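Local coordinates for nodulation protein S (PDB 3OFK) that binds S-adenosyl-L-homocysteine and probably acts as an S-adenosylmethionine-dependent N-methyltransferase in the synthesis of the Nod factor, at residues A[51-59]-A[113-123]; A[124-133]-A[163-172]. All blocks are in the same frame, centred on the assembly; numbering follows the deposited sequence.

Contact 1 lies in the core, where strands 52-58 and 115-121 run side by side in the central sheet; contact 2 is only partly buried and packs the chain that follows the second of these strands against the approach to helix 169-179. Segment 113-123 leads directly into 124-133, so the two contacts follow one another along the chain and both touch S-adenosyl-L-homocysteine. Their chemistry differs with their place. In contact 1, direct backbone hydrogen bonds and a carboxylate join the segments, and carbonyls at and just beyond the strand ends accept from the amino group of the ligand. Contact 2 has no direct hydrogen bond across it: aromatic rings, methionines and two waters do the joining, and Tyr126 and Leu127 reach the adenine.

Contact 1: A[51-59]-A[113-123]; sequences AVSNGLEIG and ELFDLIVVAEV. With SAH (S-adenosyl-L-homocysteine), chain E.
Asp116 turns its carboxylate onto the corner at Ser53 and Asn54 and takes both backbone N-H groups. Asp116 OD2 receives Ser53 N at 2.7 Å through its syn lone pair, and Asp116 OD1 receives Asn54 N, also from the syn side but 20° out of the carboxylate plane. With chi1 at 59°, CG sits between the backbone N and the carbonyl carbon of Asp116, which brings both oxygens to the corner. Asn54 answers with its amide: ND2 donates to Leu114 O at 2.9 Å from above that carbonyl's plane, and more weakly to the Glu113 carboxylate, whose OE2 also has a salt bridge to Arg75. Next to it, Leu56 CB lies over the centre of one face of the Phe115 ring, a CH-pi contact 3.7 Å from CB to the ring centroid, while Asn54 O comes near the ring edge. Farther along, Ile58 CD1 meets Ile118 CG2 at 3.7 Å on the same face of the sheet as Leu56. The parallel backbones are tied by Leu56 N to Leu117 O, Val119 N to Leu56 O (2.8 Å) and Ile58 N to Val119 O. Beyond them a water bridges Ile58 O and Ala121 N, and the ligand N donates to Gly59 O (2.7 Å) and Ala121 O (2.9 Å). These neighbouring central strands, binding the cofactor product at their C-terminal ends, are characteristic of the Rossmann-like fold of S-adenosylmethionine-dependent methyltransferases.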
loop_
_atom_site.group_PDB
_atom_site.type_symbol
_atom_site.label_atom_id
_atom_site.label_comp_id
_atom_site.label_asym_id
_atom_site.label_seq_id
_atom_site.Cartn_x
_atom_site.Cartn_y
_atom_site.Cartn_z
ATOM N N ALA A 51 -4.517 -9.171 16.639
ATOM C CA ALA A 51 -5.668 -9.039 15.724
ATOM C C ALA A 51 -6.122 -7.576 15.585
ATOM O O ALA A 51 -6.086 -6.807 16.553
ATOM C CB ALA A 51 -6.860 -9.942 16.189
ATOM N N VAL A 52 -6.583 -7.209 14.397
ATOM C CA VAL A 52 -7.006 -5.818 14.116
ATOM C C VAL A 52 -8.536 -5.695 14.225
ATOM O O VAL A 52 -9.241 -6.607 13.840
ATOM C CB VAL A 52 -6.433 -5.389 12.730
ATOM C CG1 VAL A 52 -7.105 -4.183 12.184
ATOM C CG2 VAL A 52 -4.914 -5.174 12.842
ATOM N N SER A 53 -9.059 -4.590 14.754
ATOM C CA SER A 53 -10.537 -4.386 14.789
ATOM C C SER A 53 -11.181 -3.913 13.455
ATOM O O SER A 53 -12.298 -4.325 13.080
ATOM C CB SER A 53 -10.914 -3.386 15.877
ATOM O OG SER A 53 -10.682 -3.903 17.201
ATOM N N ASN A 54 -10.501 -3.000 12.767
ATOM C CA ASN A 54 -11.111 -2.294 11.644
ATOM C C ASN A 54 -9.993 -1.846 10.775
ATOM O O ASN A 54 -9.379 -0.836 11.052
ATOM C CB ASN A 54 -11.914 -1.090 12.157
ATOM C CG ASN A 54 -12.846 -0.530 11.110
ATOM O OD1 ASN A 54 -13.303 -1.248 10.227
ATOM N ND2 ASN A 54 -13.157 0.767 11.225
ATOM N N GLY A 55 -9.657 -2.651 9.780
ATOM C CA GLY A 55 -8.461 -2.405 8.982
ATOM C C GLY A 55 -8.790 -1.734 7.644
ATOM O O GLY A 55 -9.898 -1.909 7.119
ATOM N N LEU A 56 -7.830 -0.967 7.115
ATOM C CA LEU A 56 -7.940 -0.357 5.761
ATOM C C LEU A 56 -6.733 -0.738 4.892
ATOM O O LEU A 56 -5.564 -0.540 5.269
ATOM C CB LEU A 56 -8.065 1.165 5.838
ATOM C CG LEU A 56 -8.128 1.953 4.502
ATOM C CD1 LEU A 56 -9.420 1.677 3.735
ATOM C CD2 LEU A 56 -7.948 3.461 4.706
ATOM N N GLU A 57 -6.985 -1.253 3.706
ATOM C CA GLU A 57 -5.897 -1.512 2.780
ATOM C C GLU A 57 -6.083 -0.558 1.624
ATOM O O GLU A 57 -7.210 -0.481 1.069
ATOM C CB GLU A 57 -5.899 -2.951 2.275
ATOM C CG GLU A 57 -4.643 -3.243 1.397
ATOM C CD GLU A 57 -4.729 -4.467 0.500
ATOM O OE1 GLU A 57 -5.832 -4.988 0.244
ATOM O OE2 GLU A 57 -3.659 -4.955 0.062
ATOM N N ILE A 58 -5.015 0.193 1.304
ATOM C CA ILE A 58 -5.026 1.200 0.205
ATOM C C ILE A 58 -4.194 0.690 -0.955
ATOM O O ILE A 58 -2.954 0.693 -0.865
ATOM C CB ILE A 58 -4.469 2.551 0.651
ATOM C CG1 ILE A 58 -5.396 3.150 1.687
ATOM C CG2 ILE A 58 -4.324 3.539 -0.569
ATOM C CD1 ILE A 58 -4.756 4.270 2.533
ATOM N N GLY A 59 -4.871 0.300 -2.042
ATOM C CA GLY A 59 -4.198 -0.315 -3.209
ATOM C C GLY A 59 -4.033 -1.830 -3.053
ATOM O O GLY A 59 -3.183 -2.286 -2.302
ATOM N N GLU A 113 -15.311 6.672 9.083
ATOM C CA GLU A 113 -14.561 5.518 9.628
ATOM C C GLU A 113 -13.195 5.898 10.200
ATOM O O GLU A 113 -12.436 6.669 9.590
ATOM C CB GLU A 113 -14.275 4.463 8.535
ATOM C CG GLU A 113 -15.413 3.538 8.124
ATOM C CD GLU A 113 -15.445 2.251 8.917
ATOM O OE1 GLU A 113 -16.083 2.210 9.984
ATOM O OE2 GLU A 113 -14.844 1.265 8.465
ATOM N N LEU A 114 -12.882 5.336 11.368
ATOM C CA LEU A 114 -11.509 5.343 11.876
ATOM C C LEU A 114 -11.018 3.898 11.921
ATOM O O LEU A 114 -11.762 3.005 12.337
ATOM C CB LEU A 114 -11.415 6.009 13.255
ATOM C CG LEU A 114 -11.892 7.469 13.294
ATOM C CD1 LEU A 114 -11.887 8.041 14.740
ATOM C CD2 LEU A 114 -11.081 8.344 12.333
ATOM N N PHE A 115 -9.779 3.696 11.473
ATOM C CA PHE A 115 -9.127 2.376 11.337
ATOM C C PHE A 115 -7.943 2.211 12.293
ATOM O O PHE A 115 -7.083 3.084 12.403
ATOM C CB PHE A 115 -8.653 2.164 9.897
ATOM C CG PHE A 115 -9.733 2.377 8.879
ATOM C CD1 PHE A 115 -10.650 1.374 8.607
ATOM C CD2 PHE A 115 -9.863 3.603 8.223
ATOM C CE1 PHE A 115 -11.662 1.569 7.710
ATOM C CE2 PHE A 115 -10.886 3.806 7.300
ATOM C CZ PHE A 115 -11.789 2.783 7.045
ATOM N N ASP A 116 -7.892 1.080 12.985
ATOM C CA ASP A 116 -6.729 0.784 13.845
ATOM C C ASP A 116 -5.526 0.199 13.065
ATOM O O ASP A 116 -4.426 0.041 13.626
ATOM C CB ASP A 116 -7.117 -0.093 15.037
ATOM C CG ASP A 116 -7.731 -1.419 14.635
ATOM O OD1 ASP A 116 -8.394 -1.472 13.603
ATOM O OD2 ASP A 116 -7.568 -2.410 15.371
ATOM N N LEU A 117 -5.725 -0.133 11.791
ATOM C CA LEU A 117 -4.613 -0.437 10.894
ATOM C C LEU A 117 -4.908 0.142 9.523
ATOM O O LEU A 117 -5.990 -0.090 8.978
ATOM C CB LEU A 117 -4.400 -1.937 10.721
ATOM C CG LEU A 117 -3.233 -2.356 9.811
ATOM C CD1 LEU A 117 -1.857 -1.913 10.361
ATOM C CD2 LEU A 117 -3.303 -3.890 9.679
ATOM N N ILE A 118 -3.942 0.880 8.979
ATOM C CA ILE A 118 -3.947 1.247 7.583
ATOM C C ILE A 118 -2.690 0.721 6.933
ATOM O O ILE A 118 -1.580 0.944 7.420
ATOM C CB ILE A 118 -3.989 2.755 7.420
ATOM C CG1 ILE A 118 -5.257 3.301 8.073
ATOM C CG2 ILE A 118 -3.915 3.121 5.943
ATOM C CD1 ILE A 118 -5.333 4.834 8.068
ATOM N N VAL A 119 -2.868 -0.053 5.878
ATOM C CA VAL A 119 -1.737 -0.565 5.118
ATOM C C VAL A 119 -1.714 0.252 3.798
ATOM O O VAL A 119 -2.736 0.413 3.122
ATOM C CB VAL A 119 -1.814 -2.101 4.871
ATOM C CG1 VAL A 119 -0.595 -2.576 4.101
ATOM C CG2 VAL A 119 -1.988 -2.910 6.227
ATOM N N VAL A 120 -0.546 0.804 3.488
ATOM C CA VAL A 120 -0.312 1.643 2.318
ATOM C C VAL A 120 1.042 1.272 1.783
ATOM O O VAL A 120 2.094 1.799 2.193
ATOM C CB VAL A 120 -0.482 3.138 2.652
ATOM C CG1 VAL A 120 0.394 3.559 3.833
ATOM C CG2 VAL A 120 -0.201 4.010 1.438
ATOM N N ALA A 121 1.029 0.319 0.862
ATOM C CA ALA A 121 2.261 -0.250 0.311
ATOM C C ALA A 121 2.307 -0.117 -1.214
ATOM O O ALA A 121 1.384 -0.528 -1.895
ATOM C CB ALA A 121 2.372 -1.763 0.716
ATOM N N GLU A 122 3.371 0.507 -1.734
ATOM C CA GLU A 122 3.679 0.501 -3.191
ATOM C C GLU A 122 2.537 1.137 -4.013
ATOM O O GLU A 122 2.210 0.712 -5.114
ATOM C CB GLU A 122 3.979 -0.899 -3.690
ATOM C CG GLU A 122 4.959 -1.730 -2.834
ATOM C CD GLU A 122 6.344 -1.093 -2.711
ATOM O OE1 GLU A 122 6.730 -0.292 -3.600
ATOM O OE2 GLU A 122 6.999 -1.372 -1.688
ATOM N N VAL A 123 1.987 2.186 -3.451
ATOM C CA VAL A 123 0.882 2.937 -4.062
ATOM C C VAL A 123 1.113 4.459 -4.129
ATOM O O VAL A 123 0.796 5.072 -5.151
ATOM C CB VAL A 123 -0.448 2.646 -3.343
ATOM C CG1 VAL A 123 -0.333 2.984 -1.863
ATOM C CG2 VAL A 123 -1.531 3.455 -3.961
HETATM N N SAH E . -0.556 -2.729 -1.676
HETATM C CA SAH E . -0.395 -3.912 -2.514
HETATM C CB SAH E . -0.613 -3.542 -3.979
HETATM C CG SAH E . 0.373 -2.611 -4.666
HETATM S SD SAH E . 0.129 -2.425 -6.467
HETATM C C SAH E . 0.959 -4.619 -2.341
HETATM O O SAH E . 1.897 -4.069 -1.759
HETATM O OXT SAH E . 1.130 -5.754 -2.782
HETATM C "C5'" SAH E . -0.610 -0.760 -6.378
HETATM C "C4'" SAH E . -2.118 -0.650 -6.269
HETATM O "O4'" SAH E . -2.450 0.702 -5.957
HETATM C "C3'" SAH E . -2.869 -1.013 -7.550
HETATM O "O3'" SAH E . -4.005 -1.827 -7.231
HETATM C "C2'" SAH E . -3.293 0.361 -8.095
HETATM O "O2'" SAH E . -4.471 0.294 -8.861
HETATM C "C1'" SAH E . -3.501 1.118 -6.813
HETATM N N9 SAH E . -3.493 2.598 -6.865
HETATM C C8 SAH E . -2.663 3.406 -7.600
HETATM N N7 SAH E . -2.965 4.690 -7.311
HETATM C C5 SAH E . -3.960 4.721 -6.406
HETATM C C6 SAH E . -4.567 5.805 -5.773
HETATM N N6 SAH E . -4.217 7.068 -6.145
HETATM N N1 SAH E . -5.566 5.545 -4.868
HETATM C C2 SAH E . -5.905 4.230 -4.565
HETATM N N3 SAH E . -5.261 3.164 -5.185
HETATM C C4 SAH E . -4.283 3.408 -6.086
HETATM O O HOH W 1 -1.281 -1.172 0.504
#

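Contact 2: A[124-133]-A[163-172]; sequences LYYLEDMTQM and WGHVAGAETV. With SAH (S-adenosyl-L-homocysteine), chain E.
Tyr125 reaches from the 3-10 turn 124-126 into the loop 163-167, and its side chain passes from Ala167 and His165 near CB to Trp163 near the hydroxyl. Tyr125 CB rests 3.4 Å from Ala167 O, with His165 CB a little farther off. A chi1 of 51° turns the ring back over its own backbone, and from there it runs out past the imidazole. Tyr125 CD1 approaches His165 CD2 at 3.4 Å, the two ring planes inclined by 31°. Farther along the ring, CE1 and CZ come against Trp163, whose CZ3 is 3.6 Å from Tyr125 OH; these rings meet obliquely, at 58°. The hydroxyl at the tip is hydrogen-bonded to Glu122 OE1, which also accepts from Ala155 N.

The two faces of the His165 ring have Tyr125 C and Trp163 O over them, each offset toward the rim, and the ring also touches that of Tyr126, His165 CE1 lying 4.0 Å from Tyr126 CD1. Tyr126 in turn passes CD2 within 3.7 Å of C8 of the ligand's adenine, so the histidine stands behind a residue of the pocket. Water completes the polar side: one molecule donates to Tyr125 O and Leu127 O and accepts from Val166 N, while another joins Leu127 O to His165 ND1. Toward the helices the packing becomes aliphatic, with Met133 SD 4.0 Å from Val172 CG2 and Leu124 CD1 against Val172 CG1.

Asp129 N-caps helix 130-142, accepting from Gln132 N, and Gly164, just past helix 157-162, closes that helix's C-terminal end with a Schellman motif. Tyr125, Tyr126, Trp163 and His165 form an aromatic cluster that joins the loop after strand 115-121, part of the S-adenosyl-L-homocysteine pocket, to the link between helices 157-162 and 169-179.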
loop_
_atom_site.group_PDB
_atom_site.type_symbol
_atom_site.label_atom_id
_atom_site.label_comp_id
_atom_site.label_asym_id
_atom_site.label_seq_id
_atom_site.Cartn_x
_atom_site.Cartn_y
_atom_site.Cartn_z
ATOM N N LEU A 124 1.673 5.068 -3.082
ATOM C CA LEU A 124 1.699 6.547 -3.015
ATOM C C LEU A 124 2.563 7.205 -4.096
ATOM O O LEU A 124 2.293 8.344 -4.480
ATOM C CB LEU A 124 2.053 7.081 -1.629
ATOM C CG LEU A 124 1.136 6.814 -0.429
ATOM C CD1 LEU A 124 1.779 7.403 0.872
ATOM C CD2 LEU A 124 -0.249 7.397 -0.633
ATOM N N TYR A 125 3.522 6.482 -4.670
ATOM C CA TYR A 125 4.284 7.060 -5.779
ATOM C C TYR A 125 3.517 7.199 -7.103
ATOM O O TYR A 125 4.001 7.846 -8.034
ATOM C CB TYR A 125 5.599 6.324 -6.017
ATOM C CG TYR A 125 5.543 4.815 -6.151
ATOM C CD1 TYR A 125 5.156 4.197 -7.336
ATOM C CD2 TYR A 125 5.941 4.001 -5.090
ATOM C CE1 TYR A 125 5.147 2.792 -7.446
ATOM C CE2 TYR A 125 5.933 2.621 -5.197
ATOM C CZ TYR A 125 5.539 2.030 -6.363
ATOM O OH TYR A 125 5.567 0.659 -6.424
ATOM N N TYR A 126 2.324 6.618 -7.211
ATOM C CA TYR A 126 1.535 6.853 -8.427
ATOM C C TYR A 126 0.918 8.260 -8.456
ATOM O O TYR A 126 0.415 8.707 -9.459
ATOM C CB TYR A 126 0.445 5.785 -8.589
ATOM C CG TYR A 126 1.021 4.425 -8.902
ATOM C CD1 TYR A 126 1.621 4.168 -10.134
ATOM C CD2 TYR A 126 0.985 3.407 -7.972
ATOM C CE1 TYR A 126 2.172 2.915 -10.431
ATOM C CE2 TYR A 126 1.545 2.174 -8.250
ATOM C CZ TYR A 126 2.127 1.938 -9.475
ATOM O OH TYR A 126 2.657 0.704 -9.699
ATOM N N LEU A 127 0.947 8.966 -7.356
ATOM C CA LEU A 127 0.380 10.313 -7.353
ATOM C C LEU A 127 1.303 11.244 -8.164
ATOM O O LEU A 127 2.487 10.964 -8.335
ATOM C CB LEU A 127 0.195 10.799 -5.924
ATOM C CG LEU A 127 -0.867 10.020 -5.146
ATOM C CD1 LEU A 127 -0.675 10.304 -3.655
ATOM C CD2 LEU A 127 -2.279 10.375 -5.623
ATOM N N GLU A 128 0.749 12.340 -8.676
ATOM C CA GLU A 128 1.474 13.211 -9.600
ATOM C C GLU A 128 2.537 14.121 -8.996
ATOM O O GLU A 128 3.504 14.464 -9.671
ATOM C CB GLU A 128 0.490 14.111 -10.358
ATOM C CG GLU A 128 -0.473 13.347 -11.219
ATOM C CD GLU A 128 -1.464 14.276 -11.882
ATOM O OE1 GLU A 128 -2.527 14.549 -11.276
ATOM O OE2 GLU A 128 -1.161 14.742 -13.003
ATOM N N ASP A 129 2.336 14.564 -7.765
ATOM C CA ASP A 129 3.291 15.499 -7.139
ATOM C C ASP A 129 3.257 15.396 -5.638
ATOM O O ASP A 129 2.449 14.635 -5.084
ATOM C CB ASP A 129 2.995 16.929 -7.606
ATOM C CG ASP A 129 1.547 17.338 -7.368
ATOM O OD1 ASP A 129 1.072 17.204 -6.211
ATOM O OD2 ASP A 129 0.919 17.831 -8.322
ATOM N N MET A 130 4.118 16.183 -4.982
ATOM C CA MET A 130 4.251 16.179 -3.518
ATOM C C MET A 130 3.065 16.791 -2.780
ATOM O O MET A 130 2.866 16.505 -1.603
ATOM C CB MET A 130 5.523 16.944 -3.071
ATOM C CG MET A 130 6.828 16.142 -2.903
ATOM S SD MET A 130 6.682 14.360 -2.852
ATOM C CE MET A 130 7.141 14.069 -4.536
ATOM N N THR A 131 2.326 17.687 -3.426
ATOM C CA THR A 131 1.155 18.286 -2.794
ATOM C C THR A 131 0.056 17.228 -2.663
ATOM O O THR A 131 -0.558 17.108 -1.602
ATOM C CB THR A 131 0.638 19.508 -3.564
ATOM O OG1 THR A 131 1.642 20.525 -3.604
ATOM C CG2 THR A 131 -0.597 20.078 -2.907
ATOM N N GLN A 132 -0.149 16.449 -3.720
ATOM C CA GLN A 132 -1.046 15.285 -3.656
ATOM C C GLN A 132 -0.615 14.235 -2.622
ATOM O O GLN A 132 -1.477 13.700 -1.926
ATOM C CB GLN A 132 -1.198 14.617 -5.027
ATOM C CG GLN A 132 -1.843 15.502 -6.038
ATOM C CD GLN A 132 -1.949 14.870 -7.384
ATOM O OE1 GLN A 132 -1.768 13.655 -7.546
ATOM N NE2 GLN A 132 -2.280 15.680 -8.360
ATOM N N MET A 133 0.688 13.949 -2.509
ATOM C CA MET A 133 1.142 12.981 -1.496
ATOM C C MET A 133 0.793 13.442 -0.080
ATOM O O MET A 133 0.236 12.672 0.692
ATOM C CB MET A 133 2.628 12.695 -1.592
ATOM C CG MET A 133 3.020 11.984 -2.835
ATOM S SD MET A 133 4.575 11.045 -2.693
ATOM C CE MET A 133 4.903 10.867 -4.478
ATOM N N TRP A 163 11.733 5.108 -12.037
ATOM C CA TRP A 163 10.450 4.679 -12.594
ATOM C C TRP A 163 9.592 5.825 -13.150
ATOM O O TRP A 163 8.467 5.588 -13.575
ATOM C CB TRP A 163 9.633 3.895 -11.559
ATOM C CG TRP A 163 10.178 2.535 -11.221
ATOM C CD1 TRP A 163 11.097 1.796 -11.930
ATOM C CD2 TRP A 163 9.793 1.731 -10.106
ATOM N NE1 TRP A 163 11.314 0.590 -11.296
ATOM C CE2 TRP A 163 10.521 0.528 -10.179
ATOM C CE3 TRP A 163 8.910 1.928 -9.030
ATOM C CZ2 TRP A 163 10.400 -0.477 -9.222
ATOM C CZ3 TRP A 163 8.789 0.927 -8.083
ATOM C CH2 TRP A 163 9.538 -0.262 -8.184
ATOM N N GLY A 164 10.111 7.050 -13.139
ATOM C CA GLY A 164 9.370 8.217 -13.609
ATOM C C GLY A 164 8.515 8.904 -12.554
ATOM O O GLY A 164 7.820 9.872 -12.859
ATOM N N HIS A 165 8.551 8.417 -11.315
ATOM C CA HIS A 165 7.727 9.005 -10.256
ATOM C C HIS A 165 8.497 10.063 -9.489
ATOM O O HIS A 165 9.677 10.320 -9.764
ATOM C CB HIS A 165 7.158 7.917 -9.337
ATOM C CG HIS A 165 6.443 6.827 -10.077
ATOM N ND1 HIS A 165 5.380 7.068 -10.923
ATOM C CD2 HIS A 165 6.654 5.487 -10.107
ATOM C CE1 HIS A 165 4.974 5.925 -11.449
ATOM N NE2 HIS A 165 5.721 4.949 -10.960
ATOM N N VAL A 166 7.823 10.732 -8.560
ATOM C CA VAL A 166 8.427 11.898 -7.897
ATOM C C VAL A 166 9.210 11.550 -6.606
ATOM O O VAL A 166 10.299 12.102 -6.357
ATOM C CB VAL A 166 7.367 13.018 -7.605
ATOM C CG1 VAL A 166 8.038 14.198 -6.908
ATOM C CG2 VAL A 166 6.703 13.497 -8.894
ATOM N N ALA A 167 8.652 10.668 -5.775
ATOM C CA ALA A 167 9.316 10.292 -4.551
ATOM C C ALA A 167 8.839 8.928 -4.038
ATOM O O ALA A 167 7.745 8.469 -4.390
ATOM C CB ALA A 167 9.125 11.372 -3.498
ATOM N N GLY A 168 9.676 8.307 -3.203
ATOM C CA GLY A 168 9.422 6.988 -2.640
ATOM C C GLY A 168 9.566 6.963 -1.122
ATOM O O GLY A 168 9.177 7.929 -0.440
ATOM N N ALA A 169 10.145 5.871 -0.605
ATOM C CA ALA A 169 10.116 5.551 0.827
ATOM C C ALA A 169 10.616 6.681 1.720
ATOM O O ALA A 169 9.909 7.111 2.647
ATOM C CB ALA A 169 10.908 4.250 1.103
ATOM N N GLU A 170 11.812 7.178 1.426
ATOM C CA GLU A 170 12.507 8.044 2.375
ATOM C C GLU A 170 11.758 9.364 2.497
ATOM O O GLU A 170 11.545 9.871 3.602
ATOM C CB GLU A 170 13.974 8.283 1.987
ATOM C CG GLU A 170 14.832 7.025 1.910
ATOM C CD GLU A 170 14.851 6.405 0.513
ATOM O OE1 GLU A 170 13.774 6.353 -0.113
ATOM O OE2 GLU A 170 15.938 5.990 0.043
ATOM N N THR A 171 11.312 9.870 1.353
ATOM C CA THR A 171 10.565 11.102 1.298
ATOM C C THR A 171 9.240 11.007 2.050
ATOM O O THR A 171 8.934 11.874 2.883
ATOM C CB THR A 171 10.417 11.581 -0.176
ATOM O OG1 THR A 171 11.727 11.898 -0.682
ATOM C CG2 THR A 171 9.576 12.806 -0.246
ATOM N N VAL A 172 8.469 9.951 1.787
ATOM C CA VAL A 172 7.213 9.756 2.497
ATOM C C VAL A 172 7.409 9.522 4.003
ATOM O O VAL A 172 6.689 10.098 4.816
ATOM C CB VAL A 172 6.387 8.632 1.878
ATOM C CG1 VAL A 172 5.171 8.334 2.732
ATOM C CG2 VAL A 172 5.967 9.002 0.438
HETATM N N SAH E . -0.556 -2.729 -1.676
HETATM C CA SAH E . -0.395 -3.912 -2.514
HETATM C CB SAH E . -0.613 -3.542 -3.979
HETATM C CG SAH E . 0.373 -2.611 -4.666
HETATM S SD SAH E . 0.129 -2.425 -6.467
HETATM C C SAH E . 0.959 -4.619 -2.341
HETATM O O SAH E . 1.897 -4.069 -1.759
HETATM O OXT SAH E . 1.130 -5.754 -2.782
HETATM C "C5'" SAH E . -0.610 -0.760 -6.378
HETATM C "C4'" SAH E . -2.118 -0.650 -6.269
HETATM O "O4'" SAH E . -2.450 0.702 -5.957
HETATM C "C3'" SAH E . -2.869 -1.013 -7.550
HETATM O "O3'" SAH E . -4.005 -1.827 -7.231
HETATM C "C2'" SAH E . -3.293 0.361 -8.095
HETATM O "O2'" SAH E . -4.471 0.294 -8.861
HETATM C "C1'" SAH E . -3.501 1.118 -6.813
HETATM N N9 SAH E . -3.493 2.598 -6.865
HETATM C C8 SAH E . -2.663 3.406 -7.600
HETATM N N7 SAH E . -2.965 4.690 -7.311
HETATM C C5 SAH E . -3.960 4.721 -6.406
HETATM C C6 SAH E . -4.567 5.805 -5.773
HETATM N N6 SAH E . -4.217 7.068 -6.145
HETATM N N1 SAH E . -5.566 5.545 -4.868
HETATM C C2 SAH E . -5.905 4.230 -4.565
HETATM N N3 SAH E . -5.261 3.164 -5.185
HETATM C C4 SAH E . -4.283 3.408 -6.086
HETATM O O HOH W 2 5.117 10.272 -7.545
HETATM O O HOH W 3 3.809 9.599 -10.814
#